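Local coordinates for putative major capsid protein (Cafeteriavirus-dependent mavirus, PDB 6G43) that probably builds the protein shell of the virophage particle, assembling as a trimer of double jelly-roll subunits, at residues R74-F79 against N267-N272; H130-D135 against Y387-S392; N152-V157 against F348-L353; P283-Y288 against L479-E484. One frame throughout, in Å; residues are numbered along the deposited sequence.

Contact 1 of 4, residues R74-F79 against N267-N272; sequences RLRVSF and NMLVQN
Arg74-Arg76 pairs antiparallel with Asn267-Leu269, the short strand axes approaching to 4.6 Å with their N-to-C directions 145° apart. Arg74 faces Leu269 and Arg76 faces Asn267 as hydrogen-bonded pairs; Leu75 and Met268, a selenomethionine here, make the non-hydrogen-bonded pair between them. The Leu269 N to Arg74 O bond is 2.7 Å long, and Arg76 N reaches Asn267 O at 2.9 Å almost linearly.

Beside this ladder the guanidinium of Arg76 presents its edge to the Asn267 amide, and two nitrogens converge on one oxygen. NE meets OD1 of Asn267 at 2.9 Å in the carbonyl plane, on a lone pair, whereas NH2 reaches that OD1 at 3.2 Å from above the plane, the two flat groups standing 80° apart. Asparagine is short enough to meet the arginine halfway: with CG between backbone N and carbonyl carbon (chi1 64°), its oxygen turns toward the neighbouring strand. Leu269 lays CD1 over one face of the same guanidinium; this contact and the hydrogen bonds help to fix its rotation, together with the salt bridge from NH1 to Glu374 of the second subunit. On the other face of the sheet, buried Leu75 packs CD2 against Met268 CB.

Strand 68-84 runs here between 258-273 and 196-205, and Arg74 forms a salt bridge with Asp203 of the latter; strand 42-45 lies beyond 258-273.

Contact 2 of 4, residues H130-D135 against Y387-S392; sequences HQYNAD and YNKRFS
The Tyr132 ring takes Lys389 CD at its edge, 4.0 Å from Tyr132 CD1, and carries Gln131 CG over one face. The Tyr387 ring, from the other segment, lies alongside, pointing the same way. Tyr132 sits in a type I beta turn, His130 to Asn133, in the loop between helices 123-130 and 136-142; its broad apolar ring suits a buried place beside Tyr387 and the Lys389 methylenes. The lysine lends only its methylene chain to the ring; its NZ bonds to Val148 O.

The polar join is made by Asn388, whose side chain points at the turn. Its ND2 gives two hydrogen bonds to backbone oxygens, 2.9 Å to Gln131 O and 3.0 Å to Ala134 O. Both acceptors lie near the amide plane, which holds the group flat, but they are used differently: the Ala134 oxygen receives on a lone pair, the Gln131 oxygen from above its carbonyl plane. A chi1 of 64° sets the amide facing the loop. Asparagine therefore ties the turn to the segment leading into helix 391-394, where Arg390 forms a salt bridge with Asp171 of the third subunit. The main chain of Asn388 also takes part: its N donates to Tyr132 O at 3.0 Å, and Tyr387 CA lies 3.3 Å from that Tyr132 O.

Contact 3 of 4, residues N152-V157 against F348-L353; sequences NKIKAV and FAPDQL
Asn152 and Gln352 face each other with two hydrogen bonds that run in opposite directions. Gln352 NE2 donates to the backbone oxygen of Asn152 at 2.9 Å, and Asn152 ND2 donates to Gln352 OE1 at 3.2 Å. Each donor lies in the carbonyl plane of its acceptor, on a lone pair. One bond goes to a main-chain carbonyl and the other to a side-chain amide, so the two amides need not be coplanar, and they are turned 52° to one another. The second hydrogen of Gln352 NE2 goes to Pro350 O at 3.0 Å, arriving from well above that carbonyl plane. Glutamine suits this work because its chain is long enough to fold back: the bend at chi2 (-64°) turns the amide back toward Pro350 O.

Next to the amides the contact becomes apolar. The Pro350 ring sets CG against Ile154 CD1 at 3.6 Å, and the same CG is 3.6 Å from Asn152 O. The rigid ring offers a fixed apolar surface to the flexible end of isoleucine.

Both segments are irregular, consistent with the long loops of double jelly-roll capsid proteins: 152-157 runs from helix 136-142 towards strand 183-186, while the loop holding 348-353 links strand 334-341 to strand 355-363. A second shell fixes them. Asn152 OD1 accepts from the backbone N of Phe420, Ile154 N donates to Asp246 OD1, and Lys153 makes a cation-pi contact with Phe415. For the other loop, Gln352 is backbone hydrogen-bonded with Gln341 of strand 334-341, and Asp351 OD2 makes a salt bridge with Arg105.

Contact 4 of 4, residues P283-Y288 against L479-E484; sequences PKTIIY and LTYSFE
Residues Thr285-Tyr288 and Thr480-Phe483 form an antiparallel beta ladder joining strand 285-305 to strand 464-483 in a sheet of the double jelly-roll. The short axes come within 4.7 Å at 158°. Ile286 with Ser482 and Tyr288 with Thr480 are hydrogen-bonded pairs; the bond from Ser482 N to Ile286 O, 2.8 Å, is nearly straight.

On one face Thr285, Ile287, Tyr481 and Phe483 gather. Thr285 has CG2 anti to its backbone N, which brings this methyl over a face of the Phe483 ring, 3.9 Å from CE1. The same methyl lies loosely near the edge of the Tyr481 ring. Ile287 suits an extended strand and has two branches to offer: a methylene, CG1, 3.9 Å from Tyr481 CD2, and a methyl, CG2, 3.8 Å from Leu479 CD1. Pro9 and Leu11 of the second subunit pack over this face, on Tyr481 and Ile287, so it belongs to the trimer interface.

At the end of the ladder Lys284 and Glu484 are exposed, and their charges make only a long salt bridge. Arg223 NH2, from strand 222-235 of the other sheet, donates to the backbone oxygens of Lys284 and Ser482, one on each segment.

The opposite face holds Ile286, Tyr288, Thr480 and Ser482. Phe222 stacks on the Tyr288 ring, while the ring's edge meets Ser482 CB, 3.7 Å from Tyr288 CE1. Tyr288 OH also bonds to Pro221 O, and a water molecule donates to that same OH and bonds to Ser482 OG, each at 2.7 Å.

Contacts 1 and 4 are strand pairings in two different sheets, their centres about 25 Å apart; they come in series, because strand 258-273 of contact 1 precedes strand 285-305 of contact 4. Contacts 2 and 3 instead join loops from the first half of the chain to loops and a helix start further on, and both interleave with contact 1 along the chain. Contact 3 is nested within contact 2, their centres are about 17 Å apart, and they touch where Tyr132 meets Leu353. Contacts 3 and 4 lie on opposite sides of the chain's centre, about 44 Å apart between centres. Contacts 1, 2 and 4 lie by subunit interfaces, whereas contact 3 touches no other chain.

Contact 1 of 4, residues R74-F79 against N267-N272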
# COMPACT_ATOMS: atom_id res chain seq x y z
N ARG A 74 -10.64 -1.98 25.25
CA ARG A 74 -9.51 -1.05 25.18
C ARG A 74 -9.21 -0.44 26.54
O ARG A 74 -10.12 -0.20 27.33
CB ARG A 74 -9.82 0.06 24.17
CG ARG A 74 -10.19 -0.43 22.78
CD ARG A 74 -10.38 0.73 21.81
NE ARG A 74 -9.11 1.26 21.31
CZ ARG A 74 -8.38 0.73 20.33
NH1 ARG A 74 -7.24 1.33 19.97
NH2 ARG A 74 -8.75 -0.38 19.70
N LEU A 75 -7.92 -0.20 26.80
CA LEU A 75 -7.47 0.55 27.97
C LEU A 75 -7.07 1.95 27.54
O LEU A 75 -6.31 2.12 26.59
CB LEU A 75 -6.26 -0.14 28.60
CG LEU A 75 -6.48 -1.50 29.26
CD1 LEU A 75 -5.15 -2.08 29.71
CD2 LEU A 75 -7.45 -1.39 30.43
N ARG A 76 -7.59 2.95 28.26
CA ARG A 76 -7.31 4.35 27.98
C ARG A 76 -6.53 4.98 29.14
O ARG A 76 -7.10 5.22 30.21
CB ARG A 76 -8.62 5.11 27.74
CG ARG A 76 -9.39 4.60 26.53
CD ARG A 76 -10.52 5.53 26.13
NE ARG A 76 -11.56 5.60 27.16
CZ ARG A 76 -12.61 6.42 27.13
NH1 ARG A 76 -12.81 7.27 26.12
NH2 ARG A 76 -13.49 6.38 28.14
N VAL A 77 -5.24 5.22 28.92
CA VAL A 77 -4.38 5.86 29.93
C VAL A 77 -4.15 7.33 29.59
O VAL A 77 -4.02 7.68 28.42
CB VAL A 77 -3.02 5.12 30.09
CG1 VAL A 77 -3.25 3.64 30.38
CG2 VAL A 77 -2.10 5.29 28.88
N SER A 78 -4.11 8.17 30.62
CA SER A 78 -3.75 9.59 30.46
C SER A 78 -2.78 9.99 31.58
O SER A 78 -2.97 9.58 32.72
CB SER A 78 -4.99 10.48 30.48
OG SER A 78 -5.75 10.29 31.66
N PHE A 79 -1.77 10.77 31.23
CA PHE A 79 -0.69 11.13 32.16
C PHE A 79 0.14 12.30 31.65
O PHE A 79 0.09 12.64 30.46
CB PHE A 79 0.23 9.92 32.40
CG PHE A 79 0.89 9.39 31.15
CD1 PHE A 79 2.11 9.89 30.71
CD2 PHE A 79 0.28 8.38 30.40
CE1 PHE A 79 2.71 9.41 29.56
CE2 PHE A 79 0.88 7.89 29.24
CZ PHE A 79 2.10 8.41 28.82
N ASN A 267 -8.79 4.01 32.51
CA ASN A 267 -10.11 3.40 32.46
C ASN A 267 -10.15 2.35 31.35
O ASN A 267 -9.30 2.35 30.46
CB ASN A 267 -11.21 4.46 32.26
CG ASN A 267 -11.10 5.19 30.92
OD1 ASN A 267 -11.47 4.64 29.88
ND2 ASN A 267 -10.63 6.43 30.96
N MSE A 268 -11.13 1.45 31.43
CA MSE A 268 -11.37 0.45 30.39
C MSE A 268 -12.58 0.84 29.59
O MSE A 268 -13.64 1.14 30.17
CB MSE A 268 -11.58 -0.92 31.04
CG MSE A 268 -11.74 -2.02 29.99
SE MSE A 268 -11.42 -3.79 30.78
CE MSE A 268 -12.89 -3.78 32.09
N LEU A 269 -12.45 0.85 28.27
CA LEU A 269 -13.55 1.13 27.34
C LEU A 269 -14.06 -0.17 26.73
O LEU A 269 -13.29 -0.91 26.10
CB LEU A 269 -13.08 2.07 26.23
CG LEU A 269 -14.12 2.52 25.19
CD1 LEU A 269 -15.25 3.33 25.82
CD2 LEU A 269 -13.45 3.32 24.09
N VAL A 270 -15.35 -0.44 26.92
CA VAL A 270 -16.01 -1.63 26.36
C VAL A 270 -17.26 -1.23 25.56
O VAL A 270 -17.82 -0.16 25.78
CB VAL A 270 -16.44 -2.62 27.46
CG1 VAL A 270 -15.24 -3.05 28.29
CG2 VAL A 270 -17.52 -2.04 28.37
N GLN A 271 -17.67 -2.10 24.64
CA GLN A 271 -18.99 -2.03 24.00
C GLN A 271 -19.88 -3.07 24.65
O GLN A 271 -19.45 -4.22 24.81
CB GLN A 271 -18.88 -2.35 22.51
CG GLN A 271 -18.15 -1.31 21.68
CD GLN A 271 -18.08 -1.70 20.22
OE1 GLN A 271 -17.32 -2.59 19.85
NE2 GLN A 271 -18.88 -1.04 19.38
N ASN A 272 -21.10 -2.69 25.01
CA ASN A 272 -22.08 -3.64 25.56
C ASN A 272 -23.45 -3.42 24.92
O ASN A 272 -24.01 -2.33 25.01
CB ASN A 272 -22.20 -3.49 27.08
CG ASN A 272 -23.04 -4.59 27.71
OD1 ASN A 272 -24.18 -4.36 28.10
ND2 ASN A 272 -22.49 -5.79 27.79

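Contact 2 of 4, residues H130-D135 against Y387-S392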
# COMPACT_ATOMS: atom_id res chain seq x y z
N HIS A 130 3.87 -10.06 18.51
CA HIS A 130 2.77 -9.71 17.61
C HIS A 130 3.02 -8.46 16.76
O HIS A 130 2.57 -8.40 15.61
CB HIS A 130 1.46 -9.56 18.40
CG HIS A 130 0.25 -9.36 17.53
ND1 HIS A 130 -0.15 -10.28 16.59
CD2 HIS A 130 -0.64 -8.34 17.46
CE1 HIS A 130 -1.23 -9.84 15.97
NE2 HIS A 130 -1.55 -8.66 16.48
N GLN A 131 3.75 -7.48 17.30
CA GLN A 131 4.10 -6.26 16.55
C GLN A 131 4.95 -6.50 15.29
O GLN A 131 4.90 -5.71 14.35
CB GLN A 131 4.78 -5.23 17.46
CG GLN A 131 6.21 -5.57 17.89
CD GLN A 131 6.81 -4.57 18.87
OE1 GLN A 131 6.29 -3.46 19.05
NE2 GLN A 131 7.92 -4.95 19.50
N TYR A 132 5.73 -7.59 15.29
CA TYR A 132 6.52 -8.01 14.13
C TYR A 132 5.81 -9.00 13.19
O TYR A 132 6.37 -9.35 12.16
CB TYR A 132 7.82 -8.67 14.60
CG TYR A 132 8.75 -7.76 15.37
CD1 TYR A 132 9.41 -6.71 14.74
CD2 TYR A 132 8.99 -7.97 16.73
CE1 TYR A 132 10.28 -5.88 15.45
CE2 TYR A 132 9.85 -7.16 17.45
CZ TYR A 132 10.49 -6.11 16.80
OH TYR A 132 11.35 -5.29 17.51
N ASN A 133 4.59 -9.42 13.53
CA ASN A 133 3.97 -10.60 12.92
C ASN A 133 2.53 -10.40 12.42
O ASN A 133 1.77 -11.36 12.33
CB ASN A 133 4.01 -11.76 13.94
CG ASN A 133 4.01 -13.13 13.28
OD1 ASN A 133 4.71 -13.36 12.30
ND2 ASN A 133 3.23 -14.06 13.84
N ALA A 134 2.17 -9.17 12.06
CA ALA A 134 0.81 -8.86 11.60
C ALA A 134 0.78 -7.75 10.56
O ALA A 134 1.76 -7.03 10.36
CB ALA A 134 -0.08 -8.50 12.78
N ASP A 135 -0.37 -7.62 9.90
CA ASP A 135 -0.64 -6.56 8.94
C ASP A 135 -0.57 -5.20 9.66
O ASP A 135 -1.23 -5.03 10.69
CB ASP A 135 -2.03 -6.77 8.32
CG ASP A 135 -2.43 -5.66 7.36
OD1 ASP A 135 -1.58 -5.20 6.57
OD2 ASP A 135 -3.62 -5.26 7.38
N TYR A 387 6.72 -12.18 9.24
CA TYR A 387 7.60 -11.05 9.61
C TYR A 387 7.32 -9.85 8.70
O TYR A 387 7.41 -9.95 7.48
CB TYR A 387 9.07 -11.45 9.55
CG TYR A 387 10.02 -10.35 10.00
CD1 TYR A 387 10.18 -10.06 11.35
CD2 TYR A 387 10.74 -9.60 9.07
CE1 TYR A 387 11.04 -9.05 11.77
CE2 TYR A 387 11.61 -8.59 9.48
CZ TYR A 387 11.76 -8.32 10.83
OH TYR A 387 12.62 -7.32 11.23
N ASN A 388 6.98 -8.72 9.32
CA ASN A 388 6.36 -7.59 8.62
C ASN A 388 7.28 -6.39 8.31
O ASN A 388 6.79 -5.34 7.90
CB ASN A 388 5.11 -7.12 9.39
CG ASN A 388 5.43 -6.56 10.77
OD1 ASN A 388 6.60 -6.44 11.15
ND2 ASN A 388 4.40 -6.23 11.53
N LYS A 389 8.59 -6.55 8.51
CA LYS A 389 9.56 -5.47 8.26
C LYS A 389 10.53 -5.83 7.14
O LYS A 389 10.54 -6.96 6.64
CB LYS A 389 10.31 -5.12 9.54
CG LYS A 389 9.40 -4.90 10.74
CD LYS A 389 10.04 -4.05 11.83
CE LYS A 389 10.04 -2.57 11.49
NZ LYS A 389 8.67 -2.01 11.26
N ARG A 390 11.33 -4.85 6.75
CA ARG A 390 12.25 -4.95 5.62
C ARG A 390 13.64 -5.45 6.03
O ARG A 390 13.98 -5.45 7.21
CB ARG A 390 12.36 -3.59 4.94
CG ARG A 390 11.04 -3.12 4.36
CD ARG A 390 10.85 -1.61 4.46
NE ARG A 390 9.59 -1.20 3.84
CZ ARG A 390 8.38 -1.34 4.38
NH1 ARG A 390 8.21 -1.89 5.59
NH2 ARG A 390 7.31 -0.92 3.71
N PHE A 391 14.42 -5.87 5.03
CA PHE A 391 15.75 -6.45 5.27
C PHE A 391 16.73 -5.48 5.93
O PHE A 391 17.50 -5.88 6.80
CB PHE A 391 16.37 -6.98 3.96
CG PHE A 391 17.68 -7.69 4.16
CD1 PHE A 391 17.71 -9.03 4.55
CD2 PHE A 391 18.89 -7.03 3.96
CE1 PHE A 391 18.92 -9.69 4.74
CE2 PHE A 391 20.10 -7.69 4.15
CZ PHE A 391 20.12 -9.02 4.54
N SER A 392 16.68 -4.21 5.51
CA SER A 392 17.51 -3.16 6.11
C SER A 392 17.41 -3.15 7.63
O SER A 392 18.41 -2.98 8.32
CB SER A 392 17.10 -1.80 5.54
OG SER A 392 17.90 -0.76 6.08

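Contact 3 of 4, residues N152-V157 against F348-L353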
# COMPACT_ATOMS: atom_id res chain seq x y z
N ASN A 152 18.28 1.17 14.95
CA ASN A 152 18.71 1.15 16.36
C ASN A 152 18.93 2.54 16.96
O ASN A 152 18.95 2.69 18.18
CB ASN A 152 19.96 0.27 16.54
CG ASN A 152 21.26 1.01 16.22
OD1 ASN A 152 21.41 1.57 15.13
ND2 ASN A 152 22.20 0.99 17.16
N LYS A 153 19.13 3.53 16.10
CA LYS A 153 19.17 4.94 16.48
C LYS A 153 18.12 5.71 15.67
O LYS A 153 17.91 5.42 14.49
CB LYS A 153 20.55 5.53 16.20
CG LYS A 153 21.66 4.99 17.08
CD LYS A 153 22.97 5.73 16.84
CE LYS A 153 24.05 5.27 17.80
NZ LYS A 153 25.33 6.01 17.63
N ILE A 154 17.47 6.67 16.32
CA ILE A 154 16.50 7.56 15.68
C ILE A 154 17.07 8.97 15.68
O ILE A 154 17.42 9.51 16.73
CB ILE A 154 15.15 7.55 16.43
CG1 ILE A 154 14.47 6.18 16.29
CG2 ILE A 154 14.22 8.64 15.90
CD1 ILE A 154 13.42 5.89 17.33
N LYS A 155 17.16 9.56 14.49
CA LYS A 155 17.57 10.96 14.32
C LYS A 155 16.47 11.74 13.60
O LYS A 155 15.66 11.16 12.87
CB LYS A 155 18.89 11.05 13.57
CG LYS A 155 20.01 10.27 14.26
CD LYS A 155 21.40 10.76 13.89
CE LYS A 155 22.45 10.00 14.68
NZ LYS A 155 23.82 10.53 14.46
N ALA A 156 16.45 13.05 13.83
CA ALA A 156 15.38 13.93 13.34
C ALA A 156 15.23 13.90 11.82
O ALA A 156 14.11 13.87 11.31
CB ALA A 156 15.63 15.35 13.81
N VAL A 157 16.36 13.90 11.10
CA VAL A 157 16.36 13.89 9.63
C VAL A 157 15.91 12.58 8.99
O VAL A 157 15.35 12.60 7.89
CB VAL A 157 17.73 14.30 9.03
CG1 VAL A 157 18.13 15.70 9.48
CG2 VAL A 157 18.83 13.29 9.34
N PHE A 348 15.28 5.51 26.82
CA PHE A 348 14.26 6.03 25.90
C PHE A 348 14.64 5.92 24.42
O PHE A 348 14.03 6.57 23.57
CB PHE A 348 13.96 7.48 26.28
CG PHE A 348 13.87 7.68 27.77
CD1 PHE A 348 12.77 7.20 28.47
CD2 PHE A 348 14.91 8.28 28.47
CE1 PHE A 348 12.69 7.36 29.85
CE2 PHE A 348 14.83 8.44 29.84
CZ PHE A 348 13.73 7.98 30.54
N ALA A 349 15.64 5.09 24.12
CA ALA A 349 16.06 4.78 22.75
C ALA A 349 15.36 3.50 22.30
O ALA A 349 14.68 2.85 23.11
CB ALA A 349 17.57 4.61 22.72
N PRO A 350 15.50 3.12 21.00
CA PRO A 350 14.95 1.84 20.53
C PRO A 350 15.48 0.62 21.27
O PRO A 350 16.58 0.66 21.84
CB PRO A 350 15.39 1.79 19.07
CG PRO A 350 15.46 3.22 18.66
CD PRO A 350 16.01 3.92 19.87
N ASP A 351 14.70 -0.46 21.26
CA ASP A 351 15.15 -1.75 21.77
C ASP A 351 16.30 -2.24 20.90
O ASP A 351 16.15 -2.38 19.69
CB ASP A 351 14.01 -2.77 21.74
CG ASP A 351 12.95 -2.52 22.81
OD1 ASP A 351 13.24 -1.87 23.84
OD2 ASP A 351 11.81 -3.00 22.63
N GLN A 352 17.44 -2.47 21.53
CA GLN A 352 18.63 -2.91 20.83
C GLN A 352 18.57 -4.43 20.62
O GLN A 352 18.79 -5.20 21.55
CB GLN A 352 19.90 -2.51 21.60
CG GLN A 352 20.02 -1.01 21.86
CD GLN A 352 20.17 -0.19 20.59
OE1 GLN A 352 21.16 -0.33 19.86
NE2 GLN A 352 19.19 0.67 20.30
N LEU A 353 18.21 -4.84 19.40
CA LEU A 353 18.27 -6.24 19.00
C LEU A 353 19.53 -6.48 18.18
O LEU A 353 20.04 -5.56 17.52
CB LEU A 353 17.04 -6.65 18.17
CG LEU A 353 15.64 -6.26 18.64
CD1 LEU A 353 14.60 -6.92 17.75
CD2 LEU A 353 15.42 -6.65 20.09

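Contact 4 of 4, residues P283-Y288 against L479-E484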
# COMPACT_ATOMS: atom_id res chain seq x y z
N PRO A 283 -25.54 -19.93 19.53
CA PRO A 283 -25.27 -21.36 19.75
C PRO A 283 -24.79 -21.70 21.16
O PRO A 283 -24.30 -20.82 21.88
CB PRO A 283 -24.18 -21.67 18.71
CG PRO A 283 -23.54 -20.37 18.40
CD PRO A 283 -24.63 -19.35 18.52
N LYS A 284 -24.95 -22.96 21.53
CA LYS A 284 -24.66 -23.45 22.88
C LYS A 284 -23.21 -23.22 23.28
O LYS A 284 -22.94 -22.77 24.40
CB LYS A 284 -24.97 -24.95 22.99
CG LYS A 284 -26.44 -25.30 22.86
CD LYS A 284 -26.67 -26.79 23.13
CE LYS A 284 -28.11 -27.20 22.88
NZ LYS A 284 -29.09 -26.39 23.66
N THR A 285 -22.28 -23.51 22.37
CA THR A 285 -20.85 -23.39 22.62
C THR A 285 -20.20 -22.53 21.54
O THR A 285 -20.23 -22.87 20.36
CB THR A 285 -20.18 -24.78 22.65
OG1 THR A 285 -20.92 -25.65 23.50
CG2 THR A 285 -18.74 -24.68 23.16
N ILE A 286 -19.62 -21.40 21.96
CA ILE A 286 -18.89 -20.49 21.07
C ILE A 286 -17.40 -20.70 21.29
O ILE A 286 -16.94 -20.84 22.43
CB ILE A 286 -19.25 -19.01 21.35
CG1 ILE A 286 -20.76 -18.79 21.22
CG2 ILE A 286 -18.51 -18.08 20.38
CD1 ILE A 286 -21.24 -17.46 21.78
N ILE A 287 -16.64 -20.71 20.19
CA ILE A 287 -15.19 -20.91 20.21
C ILE A 287 -14.48 -19.58 19.89
O ILE A 287 -14.96 -18.79 19.07
CB ILE A 287 -14.77 -22.01 19.20
CG1 ILE A 287 -15.52 -23.32 19.50
CG2 ILE A 287 -13.26 -22.24 19.26
CD1 ILE A 287 -15.36 -24.40 18.46
N TYR A 288 -13.34 -19.36 20.55
CA TYR A 288 -12.52 -18.17 20.35
C TYR A 288 -11.06 -18.57 20.14
O TYR A 288 -10.55 -19.42 20.87
CB TYR A 288 -12.61 -17.25 21.57
CG TYR A 288 -14.00 -16.75 21.88
CD1 TYR A 288 -14.90 -17.52 22.61
CD2 TYR A 288 -14.43 -15.49 21.44
CE1 TYR A 288 -16.18 -17.07 22.89
CE2 TYR A 288 -15.71 -15.03 21.72
CZ TYR A 288 -16.58 -15.83 22.44
OH TYR A 288 -17.85 -15.39 22.73
N LEU A 479 -7.52 -22.65 22.12
CA LEU A 479 -8.89 -22.17 21.97
C LEU A 479 -9.55 -21.97 23.32
O LEU A 479 -9.24 -22.67 24.28
CB LEU A 479 -9.72 -23.15 21.13
CG LEU A 479 -9.18 -23.45 19.73
CD1 LEU A 479 -10.10 -24.41 19.01
CD2 LEU A 479 -9.00 -22.19 18.89
N THR A 480 -10.45 -20.99 23.38
CA THR A 480 -11.28 -20.72 24.55
C THR A 480 -12.73 -21.02 24.16
O THR A 480 -13.20 -20.60 23.10
CB THR A 480 -11.13 -19.26 25.03
OG1 THR A 480 -9.78 -19.04 25.44
CG2 THR A 480 -12.06 -18.97 26.20
N TYR A 481 -13.42 -21.76 25.03
CA TYR A 481 -14.78 -22.23 24.78
C TYR A 481 -15.73 -21.55 25.75
O TYR A 481 -15.50 -21.59 26.96
CB TYR A 481 -14.85 -23.75 24.95
CG TYR A 481 -13.89 -24.51 24.07
CD1 TYR A 481 -12.59 -24.79 24.48
CD2 TYR A 481 -14.29 -24.97 22.81
CE1 TYR A 481 -11.71 -25.49 23.67
CE2 TYR A 481 -13.41 -25.68 21.99
CZ TYR A 481 -12.12 -25.93 22.42
OH TYR A 481 -11.26 -26.63 21.62
N SER A 482 -16.78 -20.92 25.23
CA SER A 482 -17.82 -20.26 26.03
C SER A 482 -19.07 -21.12 25.99
O SER A 482 -19.74 -21.21 24.95
CB SER A 482 -18.12 -18.87 25.46
OG SER A 482 -19.19 -18.23 26.14
N PHE A 483 -19.40 -21.76 27.12
CA PHE A 483 -20.59 -22.61 27.22
C PHE A 483 -21.83 -21.81 27.62
O PHE A 483 -21.72 -20.78 28.29
CB PHE A 483 -20.34 -23.75 28.21
CG PHE A 483 -19.27 -24.70 27.77
CD1 PHE A 483 -19.58 -25.79 26.96
CD2 PHE A 483 -17.94 -24.51 28.14
CE1 PHE A 483 -18.60 -26.67 26.54
CE2 PHE A 483 -16.95 -25.39 27.73
CZ PHE A 483 -17.28 -26.47 26.93
N GLU A 484 -22.99 -22.30 27.20
CA GLU A 484 -24.28 -21.62 27.39
C GLU A 484 -24.63 -21.38 28.86
O GLU A 484 -25.21 -20.34 29.20
CB GLU A 484 -25.40 -22.44 26.74
CG GLU A 484 -26.67 -21.65 26.46
CD GLU A 484 -27.71 -22.48 25.74
OE1 GLU A 484 -28.07 -23.56 26.26
OE2 GLU A 484 -28.18 -22.05 24.67
O HOH W 1 -18.69 -15.68 25.31